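Local coordinates for protein Lic11098 (Leptospira interrogans serogroup Icterohaemorrhagiae serovar copenhageni, PDB 4U08) that is of unknown function but is a leucine-rich repeat protein of a human pathogen, considered a virulence factor and possibly binding other proteins, at residues A[20-25]-A[40-45]; A[343-348]-A[366-371]; A[30-35]-A[48-53]; A[231-236]-A[254-259]. All coordinates share one frame; numbering follows the deposited sequence.

Contact 1. Residues A[20-25]-A[40-45]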
# COMPACT_ATOMS: atom_id res chain seq x y z
N GLN A 20 15.61 -33.54 21.72
CA GLN A 20 15.48 -32.84 23.01
C GLN A 20 16.45 -31.63 23.11
O GLN A 20 16.35 -30.83 24.05
CB GLN A 20 15.62 -33.78 24.23
CG GLN A 20 14.51 -34.82 24.36
CD GLN A 20 13.19 -34.24 24.81
OE1 GLN A 20 13.11 -33.44 25.75
NE2 GLN A 20 12.11 -34.67 24.17
N ASN A 21 17.37 -31.50 22.13
CA ASN A 21 18.36 -30.42 22.03
C ASN A 21 18.06 -29.50 20.86
O ASN A 21 18.45 -28.33 20.90
CB ASN A 21 19.78 -30.99 21.89
CG ASN A 21 20.29 -31.74 23.09
OD1 ASN A 21 20.40 -31.20 24.20
ND2 ASN A 21 20.63 -33.00 22.89
N VAL A 22 17.39 -30.03 19.81
CA VAL A 22 17.05 -29.28 18.59
C VAL A 22 16.03 -28.18 18.92
O VAL A 22 14.95 -28.47 19.45
CB VAL A 22 16.58 -30.19 17.42
CG1 VAL A 22 16.62 -29.45 16.09
CG2 VAL A 22 17.41 -31.47 17.34
N ARG A 23 16.44 -26.91 18.70
CA ARG A 23 15.60 -25.73 18.93
C ARG A 23 15.23 -25.08 17.60
O ARG A 23 14.12 -24.57 17.44
CB ARG A 23 16.30 -24.72 19.85
CG ARG A 23 16.60 -25.27 21.24
CD ARG A 23 16.15 -24.35 22.34
NE ARG A 23 14.74 -24.53 22.67
CZ ARG A 23 14.28 -25.38 23.58
NH1 ARG A 23 15.12 -26.14 24.27
NH2 ARG A 23 12.98 -25.47 23.81
N ILE A 24 16.16 -25.13 16.63
CA ILE A 24 15.97 -24.60 15.29
C ILE A 24 16.40 -25.66 14.29
O ILE A 24 17.54 -26.13 14.35
CB ILE A 24 16.72 -23.25 15.04
CG1 ILE A 24 16.29 -22.14 16.03
CG2 ILE A 24 16.59 -22.80 13.58
CD1 ILE A 24 17.30 -20.97 16.17
N LEU A 25 15.51 -26.00 13.35
CA LEU A 25 15.81 -26.92 12.27
C LEU A 25 15.59 -26.19 10.95
O LEU A 25 14.46 -25.83 10.61
CB LEU A 25 15.00 -28.24 12.35
CG LEU A 25 15.30 -29.29 11.27
CD1 LEU A 25 16.71 -29.87 11.43
CD2 LEU A 25 14.27 -30.39 11.29
N GLY A 40 8.12 -35.37 14.64
CA GLY A 40 7.37 -35.32 15.89
C GLY A 40 8.19 -35.60 17.13
O GLY A 40 7.78 -35.22 18.23
N LYS A 41 9.35 -36.26 16.95
CA LYS A 41 10.26 -36.59 18.05
C LYS A 41 11.00 -35.36 18.59
O LYS A 41 11.38 -35.36 19.76
CB LYS A 41 11.25 -37.72 17.67
CG LYS A 41 10.67 -38.96 16.95
CD LYS A 41 9.46 -39.62 17.64
CE LYS A 41 8.24 -39.58 16.73
NZ LYS A 41 7.03 -40.10 17.41
N LEU A 42 11.17 -34.29 17.75
CA LEU A 42 11.85 -33.04 18.14
C LEU A 42 10.91 -32.20 19.03
O LEU A 42 10.40 -31.17 18.60
CB LEU A 42 12.32 -32.25 16.89
CG LEU A 42 13.09 -33.01 15.79
CD1 LEU A 42 13.36 -32.11 14.61
CD2 LEU A 42 14.40 -33.60 16.31
N GLN A 43 10.68 -32.68 20.26
CA GLN A 43 9.75 -32.09 21.24
C GLN A 43 10.09 -30.67 21.68
O GLN A 43 9.18 -29.96 22.13
CB GLN A 43 9.60 -32.99 22.48
CG GLN A 43 8.84 -34.30 22.22
CD GLN A 43 7.37 -34.10 21.94
OE1 GLN A 43 6.59 -33.68 22.81
NE2 GLN A 43 6.95 -34.40 20.72
N ASN A 44 11.36 -30.25 21.59
CA ASN A 44 11.75 -28.89 22.00
C ASN A 44 11.92 -27.91 20.83
O ASN A 44 12.31 -26.77 21.05
CB ASN A 44 12.98 -28.93 22.91
CG ASN A 44 12.72 -29.62 24.22
OD1 ASN A 44 11.69 -29.43 24.88
ND2 ASN A 44 13.66 -30.45 24.64
N LEU A 45 11.60 -28.35 19.59
CA LEU A 45 11.70 -27.53 18.38
C LEU A 45 10.85 -26.28 18.50
O LEU A 45 9.69 -26.36 18.87
CB LEU A 45 11.29 -28.36 17.14
CG LEU A 45 11.71 -27.82 15.75
CD1 LEU A 45 13.23 -27.83 15.57
CD2 LEU A 45 11.06 -28.64 14.64
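Asn-44 carries the polar half of this contact, reaching from the type I turn Leu-42 to Leu-45 toward the residues ahead of strand 24-26. Its ND2 donates to Gln-20 O at 2.8 Å; the oxygen lies near the plane of the Asn-44 amide, but the donor arrives above the carbonyl plane of Gln-20, with an N-H...O angle of 148°. The same ND2 makes a weak bond to Gln-20 OE1, because the Gln-20 chain bends back at chi2 (-73°). Gln-20 NE2 then rests against Gln-43 CB, 3.5 Å away. Arg-23 lays a face of its guanidinium over Asn-44 O, a contact without hydrogen-bond geometry; its NE bonds instead to Gln-46 OE1.

The apolar half is aliphatic. Leu-42 spreads its two methyls, CD2 meeting Val-22 CG2 at 3.8 Å and CD1 meeting Leu-25 CD2 at 3.8 Å. Leu-45 CD1 touches both Val-22 CG1 and Leu-25 CB, 3.7 Å from the latter.

Near the N-terminal end of the leucine-rich repeat solenoid, directional amide bonds therefore set the spacing of two coils at their partly exposed margin, while undirected methyl packing fills the buried side.

Contact 2. Residues A[343-348]-A[366-371]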
# COMPACT_ATOMS: atom_id res chain seq x y z
N LYS A 343 11.51 27.21 -1.39
CA LYS A 343 12.07 25.87 -1.21
C LYS A 343 12.03 25.03 -2.48
O LYS A 343 12.51 23.90 -2.47
CB LYS A 343 11.39 25.16 -0.03
CG LYS A 343 11.79 25.79 1.32
CD LYS A 343 11.28 24.96 2.51
CE LYS A 343 11.48 25.69 3.81
NZ LYS A 343 11.09 24.85 4.98
N LEU A 344 11.51 25.59 -3.61
CA LEU A 344 11.38 24.84 -4.84
C LEU A 344 12.72 24.46 -5.43
O LEU A 344 13.58 25.33 -5.63
CB LEU A 344 10.48 25.60 -5.85
CG LEU A 344 9.89 24.80 -7.00
CD1 LEU A 344 8.81 23.84 -6.47
CD2 LEU A 344 9.26 25.73 -8.03
N GLN A 345 12.91 23.17 -5.72
CA GLN A 345 14.17 22.66 -6.30
C GLN A 345 14.02 22.16 -7.72
O GLN A 345 14.98 22.20 -8.50
CB GLN A 345 14.76 21.55 -5.40
CG GLN A 345 15.24 22.09 -4.05
CD GLN A 345 15.87 21.05 -3.16
OE1 GLN A 345 15.59 21.00 -1.97
NE2 GLN A 345 16.75 20.23 -3.70
N THR A 346 12.84 21.64 -8.05
CA THR A 346 12.56 21.11 -9.37
C THR A 346 11.24 21.69 -9.89
O THR A 346 10.23 21.61 -9.19
CB THR A 346 12.54 19.57 -9.38
OG1 THR A 346 13.73 19.10 -8.75
CG2 THR A 346 12.50 18.99 -10.79
N LEU A 347 11.25 22.21 -11.12
CA LEU A 347 10.04 22.77 -11.75
C LEU A 347 9.99 22.27 -13.18
O LEU A 347 10.88 22.56 -13.99
CB LEU A 347 10.03 24.31 -11.67
CG LEU A 347 8.83 25.04 -12.35
CD1 LEU A 347 7.47 24.51 -11.82
CD2 LEU A 347 8.91 26.55 -12.12
N ASN A 348 9.00 21.45 -13.46
CA ASN A 348 8.88 20.85 -14.79
C ASN A 348 7.72 21.52 -15.53
O ASN A 348 6.56 21.34 -15.18
CB ASN A 348 8.68 19.33 -14.71
CG ASN A 348 8.64 18.63 -16.04
OD1 ASN A 348 8.49 19.24 -17.10
ND2 ASN A 348 8.71 17.29 -16.04
N ASN A 366 16.86 28.67 -4.81
CA ASN A 366 17.10 27.26 -4.55
C ASN A 366 16.78 26.32 -5.73
O ASN A 366 17.05 25.11 -5.66
CB ASN A 366 16.36 26.83 -3.28
CG ASN A 366 16.88 27.49 -2.03
OD1 ASN A 366 16.12 27.81 -1.10
ND2 ASN A 366 18.16 27.79 -2.03
N LEU A 367 16.24 26.86 -6.84
CA LEU A 367 15.90 26.03 -7.99
C LEU A 367 17.14 25.39 -8.60
O LEU A 367 18.14 26.07 -8.82
CB LEU A 367 15.10 26.84 -9.04
CG LEU A 367 14.20 26.05 -9.98
CD1 LEU A 367 12.99 25.38 -9.20
CD2 LEU A 367 13.63 26.99 -11.06
N LYS A 368 17.11 24.07 -8.77
CA LYS A 368 18.23 23.28 -9.28
C LYS A 368 17.98 22.83 -10.69
O LYS A 368 18.90 22.75 -11.51
CB LYS A 368 18.52 22.06 -8.36
CG LYS A 368 18.94 22.43 -6.93
CD LYS A 368 18.92 21.17 -6.03
CE LYS A 368 20.10 21.05 -5.07
NZ LYS A 368 19.72 21.21 -3.64
N LYS A 369 16.72 22.49 -11.00
CA LYS A 369 16.35 22.01 -12.32
C LYS A 369 15.07 22.68 -12.82
O LYS A 369 14.04 22.71 -12.12
CB LYS A 369 16.21 20.48 -12.31
CG LYS A 369 17.53 19.72 -12.29
CD LYS A 369 17.30 18.25 -11.94
CE LYS A 369 18.59 17.45 -11.89
NZ LYS A 369 19.04 17.04 -13.24
N LEU A 370 15.13 23.21 -14.05
CA LEU A 370 14.01 23.86 -14.71
C LEU A 370 13.87 23.28 -16.11
O LEU A 370 14.80 23.35 -16.91
CB LEU A 370 14.19 25.39 -14.71
CG LEU A 370 13.09 26.24 -15.38
CD1 LEU A 370 11.70 26.01 -14.72
CD2 LEU A 370 13.45 27.71 -15.29
N TYR A 371 12.74 22.60 -16.38
CA TYR A 371 12.51 21.93 -17.65
C TYR A 371 11.55 22.78 -18.49
O TYR A 371 10.41 23.01 -18.07
CB TYR A 371 11.93 20.54 -17.38
CG TYR A 371 12.83 19.67 -16.55
CD1 TYR A 371 13.81 18.89 -17.14
CD2 TYR A 371 12.65 19.56 -15.18
CE1 TYR A 371 14.59 18.00 -16.39
CE2 TYR A 371 13.43 18.69 -14.41
CZ TYR A 371 14.41 17.93 -15.02
OH TYR A 371 15.17 17.09 -14.26
O HOH W 1 13.57 28.21 -5.10
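Leu-347 and Leu-370 sit side by side on neighbouring parallel strands of the leucine-rich repeat solenoid, 346-348 and 369-371, whose axes run 4.9 Å apart and within 2° of each other.

The backbone ladder starts with a shared acceptor: Gln-345 O takes Lys-368 N at 2.8 Å and Lys-369 N at 3.1 Å, so one carbonyl grips both residues at the entry to the second strand. Regular bonds follow from Leu-347 N to Lys-369 O and from Tyr-371 N to Leu-347 O. Before the strands, a water lies 2.9 Å from Leu-344 O and weakly accepts from Asn-366 N.

Leucines pack on the buried side. With CG anti to the backbone N (chi1 near 180° in both), Leu-347 and Leu-370 point the same way, and Leu-370 CD1 lies 3.8 Å from Leu-347 CG. Just ahead of the strands, Leu-367 CD1 meets Leu-344 CG, also at 3.8 Å.

On the face of Thr-346, Asn-348 and Tyr-371, the Asn-348 side chain crosses the tyrosine, its OD1 3.7 Å from Tyr-371 CB and the amide turned 45° from the ring. Lys-350 N and Glu-327 OE1 bond that amide at OD1 and ND2. Tyr-395 meets the ring almost parallel. Thr-346 CG2 comes to its edge, in plane, 3.7 Å from Tyr-371 CE2.

Contact 3. Residues A[30-35]-A[48-53]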
# COMPACT_ATOMS: atom_id res chain seq x y z
N SER A 30 16.72 -27.44 0.23
CA SER A 30 17.40 -28.73 0.27
C SER A 30 16.72 -29.79 -0.62
O SER A 30 16.97 -30.98 -0.44
CB SER A 30 17.55 -29.21 1.72
OG SER A 30 16.31 -29.58 2.29
N LYS A 31 15.87 -29.34 -1.58
CA LYS A 31 15.10 -30.20 -2.50
C LYS A 31 14.33 -31.32 -1.74
O LYS A 31 14.25 -32.47 -2.21
CB LYS A 31 15.99 -30.75 -3.64
CG LYS A 31 16.49 -29.67 -4.60
CD LYS A 31 17.34 -30.23 -5.74
CE LYS A 31 18.82 -30.26 -5.42
NZ LYS A 31 19.62 -30.80 -6.56
N LEU A 32 13.80 -30.98 -0.55
CA LEU A 32 13.05 -31.89 0.30
C LEU A 32 11.69 -32.18 -0.34
O LEU A 32 10.91 -31.26 -0.59
CB LEU A 32 12.91 -31.30 1.72
CG LEU A 32 12.41 -32.23 2.82
CD1 LEU A 32 13.49 -33.19 3.26
CD2 LEU A 32 11.94 -31.43 4.02
N THR A 33 11.45 -33.46 -0.66
CA THR A 33 10.21 -33.93 -1.31
C THR A 33 9.18 -34.44 -0.30
O THR A 33 7.99 -34.43 -0.58
CB THR A 33 10.52 -34.96 -2.42
OG1 THR A 33 11.37 -35.98 -1.89
CG2 THR A 33 11.17 -34.33 -3.64
N THR A 34 9.65 -34.86 0.88
CA THR A 34 8.80 -35.38 1.93
C THR A 34 9.42 -35.08 3.28
O THR A 34 10.64 -35.13 3.42
CB THR A 34 8.48 -36.89 1.70
OG1 THR A 34 7.68 -37.38 2.79
CG2 THR A 34 9.73 -37.77 1.53
N LEU A 35 8.58 -34.76 4.27
CA LEU A 35 9.07 -34.52 5.62
C LEU A 35 8.82 -35.80 6.41
O LEU A 35 7.67 -36.22 6.51
CB LEU A 35 8.38 -33.30 6.27
CG LEU A 35 8.81 -32.94 7.70
CD1 LEU A 35 10.19 -32.29 7.72
CD2 LEU A 35 7.79 -32.03 8.37
N LEU A 48 10.94 -24.20 12.67
CA LEU A 48 11.13 -25.17 11.62
C LEU A 48 11.07 -24.45 10.29
O LEU A 48 10.04 -23.87 9.94
CB LEU A 48 10.06 -26.29 11.74
CG LEU A 48 10.03 -27.35 10.63
CD1 LEU A 48 11.38 -28.04 10.47
CD2 LEU A 48 8.92 -28.36 10.89
N ASN A 49 12.18 -24.45 9.56
CA ASN A 49 12.23 -23.79 8.27
C ASN A 49 12.25 -24.82 7.15
O ASN A 49 13.24 -25.54 6.97
CB ASN A 49 13.40 -22.79 8.19
CG ASN A 49 13.32 -21.84 7.03
OD1 ASN A 49 12.58 -22.06 6.06
ND2 ASN A 49 14.11 -20.79 7.06
N LEU A 50 11.15 -24.90 6.40
CA LEU A 50 10.97 -25.82 5.28
C LEU A 50 10.79 -25.07 3.96
O LEU A 50 10.35 -25.67 2.97
CB LEU A 50 9.76 -26.76 5.56
CG LEU A 50 9.86 -27.66 6.80
CD1 LEU A 50 8.59 -28.48 6.97
CD2 LEU A 50 11.05 -28.60 6.71
N ASP A 51 11.14 -23.77 3.94
CA ASP A 51 11.01 -22.89 2.77
C ASP A 51 11.78 -23.38 1.57
O ASP A 51 12.83 -23.98 1.72
CB ASP A 51 11.52 -21.47 3.09
CG ASP A 51 10.67 -20.64 4.04
OD1 ASP A 51 9.50 -21.01 4.28
OD2 ASP A 51 11.18 -19.61 4.53
N ASP A 52 11.27 -23.06 0.36
CA ASP A 52 11.93 -23.37 -0.91
C ASP A 52 12.28 -24.84 -1.05
O ASP A 52 13.46 -25.18 -1.13
CB ASP A 52 13.18 -22.48 -1.10
CG ASP A 52 12.92 -20.99 -1.12
OD1 ASP A 52 13.03 -20.39 -2.19
OD2 ASP A 52 12.66 -20.42 -0.03
N ASN A 53 11.28 -25.72 -1.00
CA ASN A 53 11.47 -27.16 -1.14
C ASN A 53 10.39 -27.70 -2.09
O ASN A 53 9.75 -26.90 -2.78
CB ASN A 53 11.50 -27.88 0.24
CG ASN A 53 12.82 -27.74 0.98
OD1 ASN A 53 13.89 -28.12 0.48
ND2 ASN A 53 12.76 -27.19 2.19
O HOH W 2 14.99 -26.79 -2.93
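Asn-53 pushes its side chain into the bend at Ser-30 to Leu-32, and following it outward explains the contact. Asn-53 CB lies 3.5 Å from Leu-32 O. With CG opposite the carbonyl carbon (chi1 -78°), the amide is carried over to the bend, and Asn-53 CG packs on Leu-32 CB at 3.6 Å. Asn-53 OD1 is held twice: Ser-30 N donates at 2.9 Å and Leu-32 N at 3.0 Å, the latter nearly straight at 172°. The two donors come from opposite faces of the amide plane, the Leu-32 one well above it, while Lys-31 N, between them in sequence, turns to a water that also donates to Asp-52 O. Asn-53 ND2 goes back to its own loop, donating to Leu-50 O at 3.0 Å, and also to Leu-27 O. Bonds at both ends thus fix the rotation of this buried amide, a rung of the asparagine ladder of leucine-rich repeats; Asn-76 ND2 continues it by reaching Leu-50 O.

Below it, Leu-50 CD1 touches Leu-35 CD2 at 3.9 Å, the two side chains crossing at about a right angle, and Leu-50 CD2 meets Leu-32 CD2 at 4.0 Å.

The contact lies where the chain leaves strands 24-26 and 47-49, with Leu-50 packed on Leu-73 and Leu-35 on Ile-62 in the loops alongside.

Contact 4. Residues A[231-236]-A[254-259]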
# COMPACT_ATOMS: atom_id res chain seq x y z
N LYS A 231 -1.69 7.50 4.57
CA LYS A 231 -1.43 7.24 3.16
C LYS A 231 -2.68 6.67 2.49
O LYS A 231 -3.21 5.65 2.93
CB LYS A 231 -0.24 6.27 2.96
CG LYS A 231 1.10 6.83 3.43
CD LYS A 231 2.21 5.85 3.15
CE LYS A 231 3.50 6.30 3.78
NZ LYS A 231 4.32 5.14 4.21
N LEU A 232 -3.12 7.33 1.41
CA LEU A 232 -4.27 6.90 0.64
C LEU A 232 -3.82 6.72 -0.81
O LEU A 232 -3.53 7.72 -1.49
CB LEU A 232 -5.41 7.93 0.80
CG LEU A 232 -6.74 7.66 0.03
CD1 LEU A 232 -7.28 6.24 0.31
CD2 LEU A 232 -7.79 8.70 0.39
N LEU A 233 -3.71 5.45 -1.27
CA LEU A 233 -3.23 5.18 -2.62
C LEU A 233 -4.38 4.75 -3.51
O LEU A 233 -4.90 3.63 -3.36
CB LEU A 233 -2.10 4.15 -2.64
CG LEU A 233 -0.93 4.33 -1.65
CD1 LEU A 233 0.18 3.34 -1.99
CD2 LEU A 233 -0.36 5.77 -1.66
N LEU A 234 -4.80 5.65 -4.40
CA LEU A 234 -5.94 5.46 -5.31
C LEU A 234 -5.56 5.44 -6.79
O LEU A 234 -6.44 5.60 -7.64
CB LEU A 234 -7.00 6.51 -5.02
CG LEU A 234 -7.78 6.31 -3.72
CD1 LEU A 234 -8.38 7.61 -3.24
CD2 LEU A 234 -8.85 5.24 -3.87
N ASN A 235 -4.27 5.19 -7.09
CA ASN A 235 -3.77 5.13 -8.47
C ASN A 235 -4.58 4.18 -9.32
O ASN A 235 -4.95 3.10 -8.85
CB ASN A 235 -2.34 4.61 -8.54
CG ASN A 235 -1.31 5.39 -7.80
OD1 ASN A 235 -0.22 4.87 -7.55
ND2 ASN A 235 -1.57 6.66 -7.51
N LYS A 236 -4.78 4.54 -10.60
CA LYS A 236 -5.41 3.66 -11.58
C LYS A 236 -6.80 3.15 -11.15
O LYS A 236 -7.04 1.95 -11.06
CB LYS A 236 -4.48 2.50 -11.97
CG LYS A 236 -3.24 2.96 -12.75
CD LYS A 236 -2.34 1.80 -13.11
CE LYS A 236 -1.20 2.28 -13.98
NZ LYS A 236 -0.17 1.23 -14.19
N LYS A 254 0.09 11.45 2.39
CA LYS A 254 0.24 11.12 0.97
C LYS A 254 -1.09 10.78 0.35
O LYS A 254 -1.79 9.88 0.82
CB LYS A 254 1.22 9.95 0.75
CG LYS A 254 2.67 10.25 1.09
CD LYS A 254 3.58 9.11 0.65
CE LYS A 254 5.02 9.31 1.08
NZ LYS A 254 5.68 10.43 0.33
N LEU A 255 -1.42 11.49 -0.73
CA LEU A 255 -2.64 11.26 -1.51
C LEU A 255 -2.18 11.01 -2.95
O LEU A 255 -1.66 11.92 -3.61
CB LEU A 255 -3.60 12.44 -1.40
CG LEU A 255 -4.92 12.34 -2.17
CD1 LEU A 255 -5.68 11.05 -1.81
CD2 LEU A 255 -5.78 13.57 -1.91
N LYS A 256 -2.30 9.75 -3.40
CA LYS A 256 -1.87 9.35 -4.74
C LYS A 256 -3.09 9.04 -5.59
O LYS A 256 -3.81 8.09 -5.29
CB LYS A 256 -0.89 8.18 -4.66
CG LYS A 256 0.48 8.62 -4.15
CD LYS A 256 1.57 7.65 -4.55
CE LYS A 256 2.92 8.07 -4.05
NZ LYS A 256 3.01 7.98 -2.56
N LEU A 257 -3.36 9.89 -6.60
CA LEU A 257 -4.52 9.80 -7.47
C LEU A 257 -4.14 9.69 -8.96
O LEU A 257 -4.96 10.00 -9.82
CB LEU A 257 -5.41 11.05 -7.22
CG LEU A 257 -6.17 11.10 -5.89
CD1 LEU A 257 -6.55 12.51 -5.54
CD2 LEU A 257 -7.41 10.23 -5.94
N TYR A 258 -2.91 9.21 -9.23
CA TYR A 258 -2.34 9.00 -10.55
C TYR A 258 -3.29 8.15 -11.42
O TYR A 258 -3.81 7.14 -10.97
CB TYR A 258 -0.95 8.33 -10.44
CG TYR A 258 -0.43 7.69 -11.70
CD1 TYR A 258 -0.37 6.31 -11.83
CD2 TYR A 258 0.02 8.47 -12.78
CE1 TYR A 258 0.11 5.71 -13.00
CE2 TYR A 258 0.50 7.89 -13.95
CZ TYR A 258 0.56 6.51 -14.05
OH TYR A 258 1.04 5.93 -15.21
N GLU A 259 -3.53 8.61 -12.65
CA GLU A 259 -4.37 7.93 -13.64
C GLU A 259 -5.81 7.69 -13.16
O GLU A 259 -6.28 6.55 -13.11
CB GLU A 259 -3.69 6.63 -14.14
CG GLU A 259 -2.82 6.88 -15.36
CD GLU A 259 -2.38 5.68 -16.17
OE1 GLU A 259 -3.11 4.65 -16.18
OE2 GLU A 259 -1.33 5.77 -16.85
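Strands 231-233 and 254-256 run parallel, their axes 4.9 Å apart at closest approach and 4° from parallel. Leu-232 N bonds to Lys-254 O (2.9 Å) and Lys-256 N to Leu-232 O. Leu-234 N then reaches Lys-256 O (2.8 Å), and beyond the strands Lys-236 N bonds to Tyr-258 O.

On the buried face Leu-232 CD2 touches Leu-255 CD1 at 3.8 Å, the two chains pointing the same way. Further on, Leu-257 CD2 meets Leu-234 CB at 3.9 Å. The other face pairs Leu-233 CD2 with Lys-256 CG at 3.9 Å, and Lys-231 with Lys-254, whose amine is drawn off into a salt bridge with Glu-277.

Past the strands, the Asn-235 amide stands square to the Tyr-258 ring, with Asn-235 CB at the ring edge. With CG opposite the backbone N (chi1 163°), the ring lies alongside Lys-236, Tyr-258 CE1 3.8 Å from Lys-236 CE, while Glu-259 CG sits over one face toward the rim. A zinc ion lies about 5 Å from the Tyr-258 side chain.

The pair lies near the middle of the solenoid, between strands 208-210 and 277-279: Leu-232 packs on Leu-209, Leu-255 on Leu-278. Asn-260 joins the following turns by donating to both Leu-234 O and Leu-257 O.

All four contacts lie along one leucine-rich repeat solenoid whose short parallel strands follow each other in chain order. Contacts 1 and 3 are near the N-terminal end, their centres 16 Å apart; their segments alternate along the chain, and they meet where Leu-25 O probably accepts from Asn-49 N, joining strands 24-26 and 47-49. Contact 4 comes next, near the middle, its centre 40 Å from that of contact 3. Contact 2 follows toward the C-terminal end, its centre 24 Å from that of contact 4 and 61 Å from that of contact 1, on the opposite side of the chain's centre from contacts 1 and 3. The distant contacts do not touch; each joins neighbouring coils, and their succession builds the elongated solenoid.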